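Beta-galactosidase (Trichoderma reesei, PDB 3OG2) probably hydrolyses terminal non-reducing beta-D-galactose residues from beta-D-galactosides, as a glycosylated member of glycoside hydrolase family 35. Local coordinates at residues L57-F62 with T105-Y110; W559-P564 with Y588-V593; V582-G587 with L612-I617; S601-F606 with A625-E630. All coordinates share one frame; numbering follows the deposited sequence. Where two conformers were deposited one is given.

Contact 1: residues L57-F62 with T105-Y110; sequences LYLDVF and TKAGIY
Lys106 meets Leu59 at the outer margin of this contact. Its aliphatic chain crosses the leucine at about a right angle, with Lys106 CD 3.8 Å from Leu59 CD2. Leu59 divides its two methyls between neighbours. CG lies anti to the backbone N (chi1 -172°), which carries the branch across to the other helix. CD2 takes the lysine chain, and CD1 reaches Ala107 CB at 3.9 Å. With an alanine here, the lysine chain is likely to lose its apolar support and a gap to open beside Ala107 CB.

Ala107 and Phe62 are the residues whose CA atoms come nearest, 6.1 Å apart. The Ala107 methyl touches both Leu59 CD1 and Phe62 CB, the latter 3.6 Å from Ala107 CB. The small side chain lets the helices come near.

Gly108 then ends helix 98-107 in a Schellman motif. Its positive phi (76°) favours glycine and turns the chain toward the next strand. Ile109 follows and sets its CG2 branch against the Phe62 ring, 3.7 Å from CE2 in one of the two Phe62 conformers. Val73 of the strand 72-76 touches both Phe62 and Ile109, and Phe100 also meets the Phe62 ring. Apolar groups and the Lys106 chain make the contact. It joins two neighbouring helices on the outside of the TIM barrel, where the second leads into the parallel strand 110-116.

Contact 2: residues W559-P564 with Y588-V593; sequences WVPTLP and YLIRSV. With NAG (2-acetamido-2-deoxy-beta-D-glucopyranose), chain B.
Trp559 lays one ring face over the backbone of Leu589 and Ile590 and over Ile590 CG1. Two CH-pi contacts form on that face. Leu589 CA stands 3.9 Å from the centroid of the six-membered ring, and Ile590 CG1 stands 3.7 Å from that of the five-membered ring. Ile590 N lies above the middle of the ring system and has no hydrogen-bond partner in the model. The indole NE1 is bonded to Gly587 O, which helps fix the ring's rotation, and Lys363 makes a cation-pi contact with it.

Val593 carries the other end. CG1, anti to the carbonyl carbon (chi1 -64°), meets Pro561 CG at 3.6 Å. CG2 turns to Leu563 CD2 at 3.9 Å. Ile590 CG2 reaches Pro561 CG from the same side as Val593 CG1, at 3.9 Å. A water links the backbones: it donates to Thr562 O and accepts from Val593 N.

The Tyr588 ring edge approaches O5 of a glycan NAG, with CD1 3.3 Å away. The pairs Tyr588-Leu589 and Arg591-Ser592 form classic beta bulges opposite Asp605 and Gln603. The end of strand 558-559 and the loop after it pack on strand 589-596; these are the outermost strands of one mixed sheet in domain 3.

Contact 3: residues V582-G587 with L612-I617; sequences VIINGG and LEIIGI
Ile583 and Ile615 exchange two backbone hydrogen bonds, and Asn585 and Glu613 exchange two more. Ile615 N to Ile583 O is the shortest at 2.7 Å. The Ile584-Ile614 pair between them is non-hydrogen-bonded, its CA atoms 4.7 Å apart. Ile584 CA makes a CA-H...O contact with Glu613 O at 3.3 Å.

One polar side-chain bond crosses as well. Asn585 ND2 donates to Glu613 OE1 at 2.9 Å, almost straight (175° at the hydrogen). The oxygen lies in the amide plane of Asn585. It is approached on its anti side, 28° out of the carboxylate plane. The same OE1 has a salt bridge to Arg537, so two donors grip it and probably favour the charged carboxylate.

These are the antiparallel strands 583-585 and 612-615 of the mixed sheet in domain 3. Strand 558-559 flanks the first and 641-643 the second.

The apolar contacts lie on both faces. Ile584 and Ile614 run side by side, pointing the same way, with CG1 of Ile584 3.9 Å from CD1 of Ile614. Ile583 CB and Ile615 CB pack on the face of Asn585 and Glu613. Leu612 CD2 touches Ile584 CG2 and comes within 3.3 Å of Gly586 O.

Contact 4: residues S601-F606 with A625-E630; sequences SVQADF and AVNGKE
Asn627 CG lies anti to its own carbonyl carbon, beside the backbone N (chi1 -63°), and this turns the amide along the strand toward Ala604. There the amide grips the backbone of that residue twice. Ala604 N donates to Asn627 OD1 at 2.8 Å, in the carbonyl plane and on a lone pair. Asn627 ND2 donates to Ala604 O, also at 2.8 Å, and that oxygen lies close to the amide plane. The two bonds hold the amide flat and stop it from flipping. A leucine at Asn627 would probably leave both Ala604 N and Ala604 O without these mates and free the end of strand 599-605 from the turn.

The side chain thus extends the backbone pairing. Val602 N donates to Ala625 O at 2.9 Å, and Asn627 N to Val602 O, nearly straight (172°). Ser601 pairs with Ala625 and Val602 with Val626 as the parallel strands 599-605 and 623-626, in a sheet whose other neighbouring strands run antiparallel. Val626 to Lys629 form a type I' beta turn, a tight hairpin with Asn627 and Gly628 at its two central positions, both of positive phi.

A water bridges the strand and the turn. It donates to Val602 O, accepts from Gly628 N at 2.8 Å and, in one of the two Ser601 conformers, is hydrogen-bonded to Ser601 OG. Gln603 bends at its second side-chain torsion and lays its amide obliquely against Asn627, the two planes 45° apart. Its NE2 is bonded to Gly984 O. On the other face, Val626 CG1 meets the edge of the Phe606 ring, 4.0 Å from CE2.

How the contacts relate
Contact 1 comes first along the chain and belongs to the TIM barrel. Contacts 2, 3 and 4 all lie in domain 3 and reach one mixed sheet. Contacts 2 and 3 alternate along the chain, as do 3 and 4, whereas 4 follows 2. Their centres are 9 to 12 Å apart. Strands 589-596 and 599-605 are neighbours and join contacts 2 and 4. Leu612 of contact 3 packs on Phe606 and Val626 of contact 4. Contact 1 is centred about 13 Å from contact 2. The salt bridge Asp60-Arg591 spans them, and Arg591 also binds Asp605 of contact 4. This chain of charges ties the barrel to the beta domain.

Contact 1: residues L57-F62 with T105-Y110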
loop_
_atom_site.group_PDB
_atom_site.type_symbol
_atom_site.label_atom_id
_atom_site.label_comp_id
_atom_site.label_asym_id
_atom_site.label_seq_id
_atom_site.Cartn_x
_atom_site.Cartn_y
_atom_site.Cartn_z
ATOM N N LEU A 57 -9.580 1.492 11.783
ATOM C CA LEU A 57 -8.564 2.369 11.204
ATOM C C LEU A 57 -8.755 2.608 9.715
ATOM O O LEU A 57 -8.057 3.468 9.169
ATOM C CB LEU A 57 -7.158 1.759 11.436
ATOM C CG LEU A 57 -6.648 2.040 12.862
ATOM C CD1 LEU A 57 -5.328 1.284 13.041
ATOM C CD2 LEU A 57 -6.462 3.540 13.117
ATOM N N TYR A 58 -9.682 1.919 9.044
ATOM C CA TYR A 58 -9.855 2.283 7.631
ATOM C C TYR A 58 -10.231 3.728 7.455
ATOM O O TYR A 58 -9.728 4.388 6.529
ATOM C CB TYR A 58 -10.928 1.392 7.001
ATOM C CG TYR A 58 -10.544 -0.073 6.918
ATOM C CD1 TYR A 58 -9.236 -0.444 6.577
ATOM C CD2 TYR A 58 -11.503 -1.046 7.186
ATOM C CE1 TYR A 58 -8.889 -1.805 6.514
ATOM C CE2 TYR A 58 -11.164 -2.415 7.110
ATOM C CZ TYR A 58 -9.868 -2.762 6.777
ATOM O OH TYR A 58 -9.508 -4.115 6.681
ATOM N N LEU A 59 -11.050 4.290 8.335
ATOM C CA LEU A 59 -11.440 5.686 8.186
ATOM C C LEU A 59 -10.245 6.597 8.368
ATOM O O LEU A 59 -10.168 7.665 7.742
ATOM C CB LEU A 59 -12.540 6.060 9.195
ATOM C CG LEU A 59 -13.152 7.439 9.008
ATOM C CD1 LEU A 59 -13.795 7.692 7.635
ATOM C CD2 LEU A 59 -14.164 7.697 10.133
ATOM N N ASP A 60 -9.307 6.235 9.238
ATOM C CA ASP A 60 -8.069 7.027 9.350
ATOM C C ASP A 60 -7.358 7.102 8.033
ATOM O O ASP A 60 -6.974 8.205 7.578
ATOM C CB ASP A 60 -7.184 6.392 10.437
ATOM C CG ASP A 60 -5.922 7.210 10.621
ATOM O OD1 ASP A 60 -6.013 8.459 10.776
ATOM O OD2 ASP A 60 -4.810 6.632 10.642
ATOM N N VAL A 61 -7.158 5.963 7.380
ATOM C CA VAL A 61 -6.431 6.054 6.105
ATOM C C VAL A 61 -7.307 6.754 5.094
ATOM O O VAL A 61 -6.754 7.563 4.286
ATOM C CB VAL A 61 -5.989 4.631 5.769
ATOM C CG1 VAL A 61 -4.712 4.264 6.516
ATOM C CG2 VAL A 61 -7.060 3.641 6.169
ATOM N N PHE A 62 -8.606 6.566 5.033
ATOM C CA PHE A 62 -9.424 7.294 4.053
ATOM C C PHE A 62 -9.400 8.786 4.307
ATOM O O PHE A 62 -9.389 9.561 3.343
ATOM C CB PHE A 62 -10.871 6.802 4.064
ATOM C CG PHE A 62 -11.167 5.508 3.345
ATOM C CD1 PHE A 62 -11.609 4.400 4.046
ATOM C CD2 PHE A 62 -11.031 5.367 1.989
ATOM C CE1 PHE A 62 -11.901 3.207 3.382
ATOM C CE2 PHE A 62 -11.318 4.194 1.311
ATOM C CZ PHE A 62 -11.775 3.096 2.003
ATOM N N THR A 105 -17.730 5.326 2.417
ATOM C CA THR A 105 -18.934 6.218 2.405
ATOM C C THR A 105 -18.771 7.348 3.417
ATOM O O THR A 105 -19.089 8.494 3.085
ATOM C CB THR A 105 -20.183 5.394 2.712
ATOM O OG1 THR A 105 -20.373 4.458 1.651
ATOM C CG2 THR A 105 -21.423 6.291 2.869
ATOM N N LYS A 106 -18.275 7.051 4.607
ATOM C CA LYS A 106 -18.140 8.089 5.633
ATOM C C LYS A 106 -17.107 9.154 5.269
ATOM O O LYS A 106 -17.284 10.297 5.678
ATOM C CB LYS A 106 -17.759 7.406 6.967
ATOM C CG LYS A 106 -17.896 8.358 8.162
ATOM C CD LYS A 106 -17.943 7.598 9.503
ATOM C CE LYS A 106 -18.102 8.606 10.643
ATOM N NZ LYS A 106 -17.490 9.954 10.357
ATOM N N ALA A 107 -16.088 8.752 4.513
ATOM C CA ALA A 107 -15.031 9.684 4.116
ATOM C C ALA A 107 -15.390 10.415 2.855
ATOM O O ALA A 107 -14.719 11.379 2.503
ATOM C CB ALA A 107 -13.722 8.949 3.893
ATOM N N GLY A 108 -16.388 9.958 2.106
ATOM C CA GLY A 108 -16.700 10.529 0.821
ATOM C C GLY A 108 -15.712 10.095 -0.260
ATOM O O GLY A 108 -15.333 10.932 -1.087
ATOM N N ILE A 109 -15.366 8.838 -0.290
ATOM C CA ILE A 109 -14.437 8.228 -1.249
ATOM C C ILE A 109 -15.163 7.164 -2.033
ATOM O O ILE A 109 -15.944 6.384 -1.456
ATOM C CB ILE A 109 -13.233 7.634 -0.452
ATOM C CG1 ILE A 109 -12.384 8.774 0.108
ATOM C CG2 ILE A 109 -12.428 6.584 -1.242
ATOM C CD1 ILE A 109 -11.623 9.531 -0.958
ATOM N N TYR A 110 -14.927 7.134 -3.349
ATOM C CA TYR A 110 -15.440 6.054 -4.197
ATOM C C TYR A 110 -14.371 4.956 -4.298
ATOM O O TYR A 110 -13.207 5.177 -3.935
ATOM C CB TYR A 110 -15.816 6.587 -5.570
ATOM C CG TYR A 110 -17.014 7.502 -5.536
ATOM C CD1 TYR A 110 -18.245 6.984 -5.143
ATOM C CD2 TYR A 110 -16.936 8.830 -5.914
ATOM C CE1 TYR A 110 -19.415 7.789 -5.111
ATOM C CE2 TYR A 110 -18.074 9.623 -5.892
ATOM C CZ TYR A 110 -19.276 9.098 -5.507
ATOM O OH TYR A 110 -20.408 9.937 -5.460
#

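Contact 2: residues W559-P564 with Y588-V593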
loop_
_atom_site.group_PDB
_atom_site.type_symbol
_atom_site.label_atom_id
_atom_site.label_comp_id
_atom_site.label_asym_id
_atom_site.label_seq_id
_atom_site.Cartn_x
_atom_site.Cartn_y
_atom_site.Cartn_z
ATOM N N TRP A 559 -4.967 22.968 3.422
ATOM C CA TRP A 559 -5.887 21.854 3.352
ATOM C C TRP A 559 -7.184 22.363 2.781
ATOM O O TRP A 559 -7.537 23.536 2.983
ATOM C CB TRP A 559 -6.147 21.287 4.775
ATOM C CG TRP A 559 -4.895 20.854 5.461
ATOM C CD1 TRP A 559 -4.139 21.637 6.295
ATOM C CD2 TRP A 559 -4.234 19.596 5.394
ATOM N NE1 TRP A 559 -3.041 20.924 6.763
ATOM C CE2 TRP A 559 -3.079 19.668 6.204
ATOM C CE3 TRP A 559 -4.509 18.395 4.692
ATOM C CZ2 TRP A 559 -2.184 18.606 6.376
ATOM C CZ3 TRP A 559 -3.607 17.355 4.878
ATOM C CH2 TRP A 559 -2.481 17.438 5.687
ATOM N N VAL A 560 -7.923 21.477 2.104
ATOM C CA VAL A 560 -9.193 21.886 1.521
ATOM C C VAL A 560 -10.264 20.856 1.827
ATOM O O VAL A 560 -10.766 20.129 0.942
ATOM C CB VAL A 560 -9.073 22.102 0.001
ATOM C CG1 VAL A 560 -10.298 22.848 -0.519
ATOM C CG2 VAL A 560 -7.805 22.867 -0.389
ATOM N N PRO A 561 -10.686 20.758 3.087
ATOM C CA PRO A 561 -11.790 19.836 3.425
ATOM C C PRO A 561 -13.084 20.326 2.779
ATOM O O PRO A 561 -13.338 21.520 2.642
ATOM C CB PRO A 561 -11.850 19.957 4.986
ATOM C CG PRO A 561 -11.405 21.390 5.196
ATOM C CD PRO A 561 -10.233 21.545 4.239
ATOM N N THR A 562 -13.893 19.341 2.373
ATOM C CA THR A 562 -15.146 19.655 1.676
ATOM C C THR A 562 -16.284 19.798 2.685
ATOM O O THR A 562 -16.324 19.120 3.731
ATOM C CB THR A 562 -15.473 18.563 0.652
ATOM O OG1 THR A 562 -15.587 17.290 1.336
ATOM C CG2 THR A 562 -14.378 18.455 -0.398
ATOM N N LEU A 563 -17.220 20.671 2.408
ATOM C CA LEU A 563 -18.402 20.810 3.256
ATOM C C LEU A 563 -19.428 19.729 2.960
ATOM O O LEU A 563 -19.791 19.471 1.797
ATOM C CB LEU A 563 -19.051 22.181 2.960
ATOM C CG LEU A 563 -18.313 23.358 3.582
ATOM C CD1 LEU A 563 -18.859 24.680 3.069
ATOM C CD2 LEU A 563 -18.481 23.352 5.117
ATOM N N PRO A 564 -19.870 18.999 3.980
ATOM C CA PRO A 564 -20.807 17.891 3.730
ATOM C C PRO A 564 -22.106 18.357 3.079
ATOM O O PRO A 564 -22.546 19.512 3.291
ATOM C CB PRO A 564 -21.142 17.371 5.151
ATOM C CG PRO A 564 -19.997 17.854 5.998
ATOM C CD PRO A 564 -19.460 19.093 5.392
ATOM N N TYR A 588 -1.098 19.232 10.864
ATOM C CA TYR A 588 -0.509 18.031 10.293
ATOM C C TYR A 588 -1.496 17.262 9.424
ATOM O O TYR A 588 -1.109 16.593 8.458
ATOM C CB TYR A 588 -0.037 17.185 11.441
ATOM C CG TYR A 588 0.385 15.762 11.181
ATOM C CD1 TYR A 588 1.636 15.393 10.679
ATOM C CD2 TYR A 588 -0.525 14.751 11.508
ATOM C CE1 TYR A 588 1.996 14.080 10.472
ATOM C CE2 TYR A 588 -0.180 13.414 11.334
ATOM C CZ TYR A 588 1.075 13.104 10.802
ATOM O OH TYR A 588 1.416 11.782 10.642
ATOM N N LEU A 589 -2.785 17.376 9.763
ATOM C CA LEU A 589 -3.844 16.778 8.990
ATOM C C LEU A 589 -5.145 17.535 9.293
ATOM O O LEU A 589 -5.440 17.748 10.478
ATOM C CB LEU A 589 -4.056 15.297 9.358
ATOM C CG LEU A 589 -5.202 14.566 8.655
ATOM C CD1 LEU A 589 -5.011 14.537 7.120
ATOM C CD2 LEU A 589 -5.279 13.128 9.169
ATOM N N ILE A 590 -5.906 17.897 8.268
ATOM C CA ILE A 590 -7.308 18.268 8.476
ATOM C C ILE A 590 -8.157 17.150 7.929
ATOM O O ILE A 590 -8.061 16.823 6.751
ATOM C CB ILE A 590 -7.647 19.603 7.798
ATOM C CG1 ILE A 590 -6.744 20.709 8.338
ATOM C CG2 ILE A 590 -9.129 19.878 7.933
ATOM C CD1 ILE A 590 -6.952 21.064 9.809
ATOM N N ARG A 591 -8.900 16.511 8.827
ATOM C CA ARG A 591 -9.689 15.355 8.457
ATOM C C ARG A 591 -11.029 15.756 7.884
ATOM O O ARG A 591 -11.472 15.124 6.912
ATOM C CB ARG A 591 -9.948 14.453 9.690
ATOM C CG ARG A 591 -8.654 13.822 10.208
ATOM C CD ARG A 591 -8.991 13.053 11.544
ATOM N NE ARG A 591 -7.730 12.467 11.996
ATOM C CZ ARG A 591 -7.239 11.327 11.552
ATOM N NH1 ARG A 591 -7.882 10.548 10.688
ATOM N NH2 ARG A 591 -6.053 10.947 12.020
ATOM N N SER A 592 -11.704 16.726 8.469
ATOM C CA SER A 592 -13.079 17.037 8.030
ATOM C C SER A 592 -13.474 18.364 8.640
ATOM O O SER A 592 -12.888 18.827 9.623
ATOM C CB SER A 592 -14.054 15.970 8.538
ATOM O OG SER A 592 -14.104 15.920 9.964
ATOM N N VAL A 593 -14.525 18.936 8.097
ATOM C CA VAL A 593 -15.250 20.057 8.685
ATOM C C VAL A 593 -16.735 19.716 8.657
ATOM O O VAL A 593 -17.208 18.899 7.819
ATOM C CB VAL A 593 -15.008 21.381 7.938
ATOM C CG1 VAL A 593 -13.527 21.751 8.058
ATOM C CG2 VAL A 593 -15.483 21.275 6.485
HETATM C C1 NAG B . 5.264 16.807 11.680
HETATM C C2 NAG B . 6.675 16.154 11.597
HETATM C C3 NAG B . 7.512 16.852 10.530
HETATM C C4 NAG B . 6.737 16.760 9.169
HETATM C C5 NAG B . 5.310 17.329 9.369
HETATM C C6 NAG B . 4.464 17.076 8.121
HETATM C C7 NAG B . 7.336 15.447 13.844
HETATM C C8 NAG B . 8.081 15.825 15.085
HETATM N N2 NAG B . 7.338 16.360 12.866
HETATM O O3 NAG B . 8.726 16.095 10.390
HETATM O O4 NAG B . 7.391 17.642 8.261
HETATM O O5 NAG B . 4.680 16.563 10.395
HETATM O O6 NAG B . 3.265 17.831 8.263
HETATM O O7 NAG B . 6.650 14.414 13.747
HETATM O O HOH W 1 -15.052 17.535 5.495
#

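Contact 3: residues V582-G587 with L612-I617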
loop_
_atom_site.group_PDB
_atom_site.type_symbol
_atom_site.label_atom_id
_atom_site.label_comp_id
_atom_site.label_asym_id
_atom_site.label_seq_id
_atom_site.Cartn_x
_atom_site.Cartn_y
_atom_site.Cartn_z
ATOM N N VAL A 582 -13.875 24.573 2.759
ATOM C CA VAL A 582 -13.247 25.651 3.521
ATOM C C VAL A 582 -11.754 25.407 3.362
ATOM O O VAL A 582 -11.300 24.253 3.233
ATOM C CB VAL A 582 -13.632 25.677 5.004
ATOM C CG1 VAL A 582 -15.147 25.771 5.192
ATOM C CG2 VAL A 582 -13.088 24.453 5.719
ATOM N N ILE A 583 -10.988 26.466 3.303
ATOM C CA ILE A 583 -9.554 26.369 3.115
ATOM C C ILE A 583 -8.886 26.599 4.469
ATOM O O ILE A 583 -9.241 27.566 5.141
ATOM C CB ILE A 583 -9.036 27.380 2.083
ATOM C CG1 ILE A 583 -9.668 27.138 0.696
ATOM C CG2 ILE A 583 -7.522 27.357 2.007
ATOM C CD1 ILE A 583 -9.466 28.248 -0.302
ATOM N N ILE A 584 -7.998 25.681 4.865
ATOM C CA ILE A 584 -7.374 25.832 6.192
ATOM C C ILE A 584 -5.868 25.818 6.012
ATOM O O ILE A 584 -5.311 24.902 5.389
ATOM C CB ILE A 584 -7.851 24.732 7.166
ATOM C CG1 ILE A 584 -9.362 24.842 7.382
ATOM C CG2 ILE A 584 -7.044 24.769 8.483
ATOM C CD1 ILE A 584 -10.014 23.854 8.317
ATOM N N ASN A 585 -5.214 26.833 6.592
ATOM C CA ASN A 585 -3.750 26.903 6.582
ATOM C C ASN A 585 -3.243 26.482 7.968
ATOM O O ASN A 585 -3.508 27.238 8.951
ATOM C CB ASN A 585 -3.333 28.324 6.221
ATOM C CG ASN A 585 -1.872 28.609 6.463
ATOM O OD1 ASN A 585 -1.049 27.693 6.495
ATOM N ND2 ASN A 585 -1.571 29.907 6.653
ATOM N N GLY A 586 -2.566 25.355 8.045
ATOM C CA GLY A 586 -2.001 24.883 9.290
ATOM C C GLY A 586 -2.495 23.483 9.579
ATOM O O GLY A 586 -3.593 23.046 9.161
ATOM N N GLY A 587 -1.690 22.753 10.334
ATOM C CA GLY A 587 -2.084 21.435 10.830
ATOM C C GLY A 587 -1.328 20.329 10.123
ATOM O O GLY A 587 -0.995 20.409 8.941
ATOM N N LEU A 612 -4.053 27.760 13.385
ATOM C CA LEU A 612 -4.913 27.364 12.268
ATOM C C LEU A 612 -5.531 28.647 11.730
ATOM O O LEU A 612 -6.107 29.405 12.501
ATOM C CB LEU A 612 -6.089 26.474 12.672
ATOM C CG LEU A 612 -5.867 25.021 12.959
ATOM C CD1 LEU A 612 -7.227 24.378 13.210
ATOM C CD2 LEU A 612 -5.086 24.346 11.821
ATOM N N GLU A 613 -5.434 28.826 10.418
ATOM C CA GLU A 613 -6.073 29.950 9.753
ATOM C C GLU A 613 -7.175 29.398 8.843
ATOM O O GLU A 613 -6.926 28.516 8.044
ATOM C CB GLU A 613 -5.070 30.754 8.945
ATOM C CG GLU A 613 -5.691 31.904 8.139
ATOM C CD GLU A 613 -4.613 32.543 7.269
ATOM O OE1 GLU A 613 -3.789 31.837 6.611
ATOM O OE2 GLU A 613 -4.541 33.800 7.164
ATOM N N ILE A 614 -8.373 29.883 9.045
ATOM C CA ILE A 614 -9.551 29.399 8.319
ATOM C C ILE A 614 -9.978 30.434 7.306
ATOM O O ILE A 614 -10.220 31.581 7.699
ATOM C CB ILE A 614 -10.716 29.159 9.292
ATOM C CG1 ILE A 614 -10.242 28.534 10.580
ATOM C CG2 ILE A 614 -11.785 28.323 8.602
ATOM C CD1 ILE A 614 -9.850 27.125 10.567
ATOM N N ILE A 615 -10.016 30.031 6.059
ATOM C CA ILE A 615 -10.307 30.959 4.953
ATOM C C ILE A 615 -11.580 30.545 4.273
ATOM O O ILE A 615 -11.694 29.363 3.868
ATOM C CB ILE A 615 -9.103 30.971 3.985
ATOM C CG1 ILE A 615 -7.821 31.461 4.690
ATOM C CG2 ILE A 615 -9.386 31.776 2.726
ATOM C CD1 ILE A 615 -6.540 31.053 3.963
ATOM N N GLY A 616 -12.538 31.445 4.162
ATOM C CA GLY A 616 -13.814 31.115 3.525
ATOM C C GLY A 616 -14.835 30.677 4.528
ATOM O O GLY A 616 -15.349 29.566 4.481
ATOM N N ILE A 617 -15.169 31.511 5.489
ATOM C CA ILE A 617 -16.156 31.160 6.504
ATOM C C ILE A 617 -17.569 31.103 5.932
ATOM O O ILE A 617 -17.950 32.111 5.364
ATOM C CB ILE A 617 -16.072 32.250 7.614
ATOM C CG1 ILE A 617 -14.635 32.497 8.105
ATOM C CG2 ILE A 617 -17.049 31.860 8.709
ATOM C CD1 ILE A 617 -13.928 31.259 8.511
#

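Contact 4: residues S601-F606 with A625-E630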
loop_
_atom_site.group_PDB
_atom_site.type_symbol
_atom_site.label_atom_id
_atom_site.label_comp_id
_atom_site.label_asym_id
_atom_site.label_seq_id
_atom_site.Cartn_x
_atom_site.Cartn_y
_atom_site.Cartn_z
ATOM N N SER A 601 -17.090 23.147 12.843
ATOM C CA SER A 601 -16.379 22.153 13.641
ATOM C C SER A 601 -15.310 21.525 12.773
ATOM O O SER A 601 -15.653 21.024 11.693
ATOM C CB SER A 601 -17.410 21.114 14.094
ATOM O OG SER A 601 -16.848 20.097 14.895
ATOM N N VAL A 602 -14.076 21.517 13.187
ATOM C CA VAL A 602 -12.972 20.972 12.423
ATOM C C VAL A 602 -12.416 19.752 13.179
ATOM O O VAL A 602 -12.184 19.865 14.388
ATOM C CB VAL A 602 -11.884 22.044 12.287
ATOM C CG1 VAL A 602 -10.731 21.506 11.432
ATOM C CG2 VAL A 602 -12.448 23.346 11.707
ATOM N N GLN A 603 -12.163 18.683 12.459
ATOM C CA GLN A 603 -11.399 17.588 13.024
ATOM C C GLN A 603 -9.988 17.620 12.448
ATOM O O GLN A 603 -9.875 17.654 11.214
ATOM C CB GLN A 603 -12.095 16.245 12.696
ATOM C CG GLN A 603 -13.469 16.120 13.356
ATOM C CD GLN A 603 -13.442 16.148 14.875
ATOM O OE1 GLN A 603 -14.175 16.968 15.488
ATOM N NE2 GLN A 603 -12.656 15.271 15.509
ATOM N N ALA A 604 -8.991 17.613 13.296
ATOM C CA ALA A 604 -7.622 17.869 12.863
ATOM C C ALA A 604 -6.620 17.065 13.705
ATOM O O ALA A 604 -6.961 16.734 14.843
ATOM C CB ALA A 604 -7.315 19.339 13.027
ATOM N N ASP A 605 -5.461 16.821 13.131
ATOM C CA ASP A 605 -4.359 16.251 13.897
ATOM C C ASP A 605 -3.191 17.239 13.899
ATOM O O ASP A 605 -2.970 17.946 12.921
ATOM C CB ASP A 605 -3.846 14.924 13.337
ATOM C CG ASP A 605 -4.840 13.792 13.517
ATOM O OD1 ASP A 605 -6.062 14.007 13.590
ATOM O OD2 ASP A 605 -4.369 12.590 13.590
ATOM N N PHE A 606 -2.481 17.258 15.018
ATOM C CA PHE A 606 -1.351 18.132 15.190
ATOM C C PHE A 606 -0.126 17.356 15.687
ATOM O O PHE A 606 -0.172 16.669 16.709
ATOM C CB PHE A 606 -1.672 19.200 16.251
ATOM C CG PHE A 606 -2.898 19.998 15.871
ATOM C CD1 PHE A 606 -2.799 21.028 14.933
ATOM C CD2 PHE A 606 -4.127 19.719 16.470
ATOM C CE1 PHE A 606 -3.903 21.787 14.573
ATOM C CE2 PHE A 606 -5.235 20.488 16.102
ATOM C CZ PHE A 606 -5.136 21.505 15.165
ATOM N N ALA A 625 -14.994 25.301 16.487
ATOM C CA ALA A 625 -14.548 24.250 17.387
ATOM C C ALA A 625 -13.468 23.432 16.667
ATOM O O ALA A 625 -13.577 23.242 15.440
ATOM C CB ALA A 625 -15.683 23.309 17.795
ATOM N N VAL A 626 -12.501 22.937 17.424
ATOM C CA VAL A 626 -11.448 22.045 16.893
ATOM C C VAL A 626 -11.468 20.773 17.754
ATOM O O VAL A 626 -11.344 20.896 18.967
ATOM C CB VAL A 626 -10.068 22.715 16.830
ATOM C CG1 VAL A 626 -8.981 21.741 16.410
ATOM C CG2 VAL A 626 -10.097 23.930 15.877
ATOM N N ASN A 627 -11.681 19.639 17.172
ATOM C CA ASN A 627 -11.693 18.346 17.904
ATOM C C ASN A 627 -12.614 18.424 19.105
ATOM O O ASN A 627 -12.305 17.980 20.197
ATOM C CB ASN A 627 -10.299 17.910 18.318
ATOM C CG ASN A 627 -9.445 17.679 17.077
ATOM O OD1 ASN A 627 -9.932 17.544 15.980
ATOM N ND2 ASN A 627 -8.120 17.620 17.286
ATOM N N GLY A 628 -13.773 19.028 18.846
ATOM C CA GLY A 628 -14.827 19.033 19.857
ATOM C C GLY A 628 -14.665 20.132 20.891
ATOM O O GLY A 628 -15.493 20.164 21.810
ATOM N N LYS A 629 -13.678 21.000 20.813
ATOM C CA LYS A 629 -13.481 22.002 21.843
ATOM C C LYS A 629 -13.681 23.379 21.213
ATOM O O LYS A 629 -12.993 23.752 20.251
ATOM C CB LYS A 629 -12.054 21.907 22.398
ATOM C CG LYS A 629 -11.595 20.703 23.198
ATOM C CD LYS A 629 -10.129 20.808 23.594
ATOM C CE LYS A 629 -9.765 21.866 24.620
ATOM N NZ LYS A 629 -8.301 22.203 24.691
ATOM N N GLU A 630 -14.629 24.152 21.733
ATOM C CA GLU A 630 -14.856 25.487 21.195
ATOM C C GLU A 630 -13.621 26.345 21.465
ATOM O O GLU A 630 -12.967 26.177 22.478
ATOM C CB GLU A 630 -16.120 26.133 21.796
ATOM C CG GLU A 630 -16.629 27.214 20.832
ATOM C CD GLU A 630 -17.332 28.395 21.447
ATOM O OE1 GLU A 630 -18.068 28.126 22.433
ATOM O OE2 GLU A 630 -17.199 29.554 20.972
HETATM O O HOH W 2 -14.602 20.048 16.330
#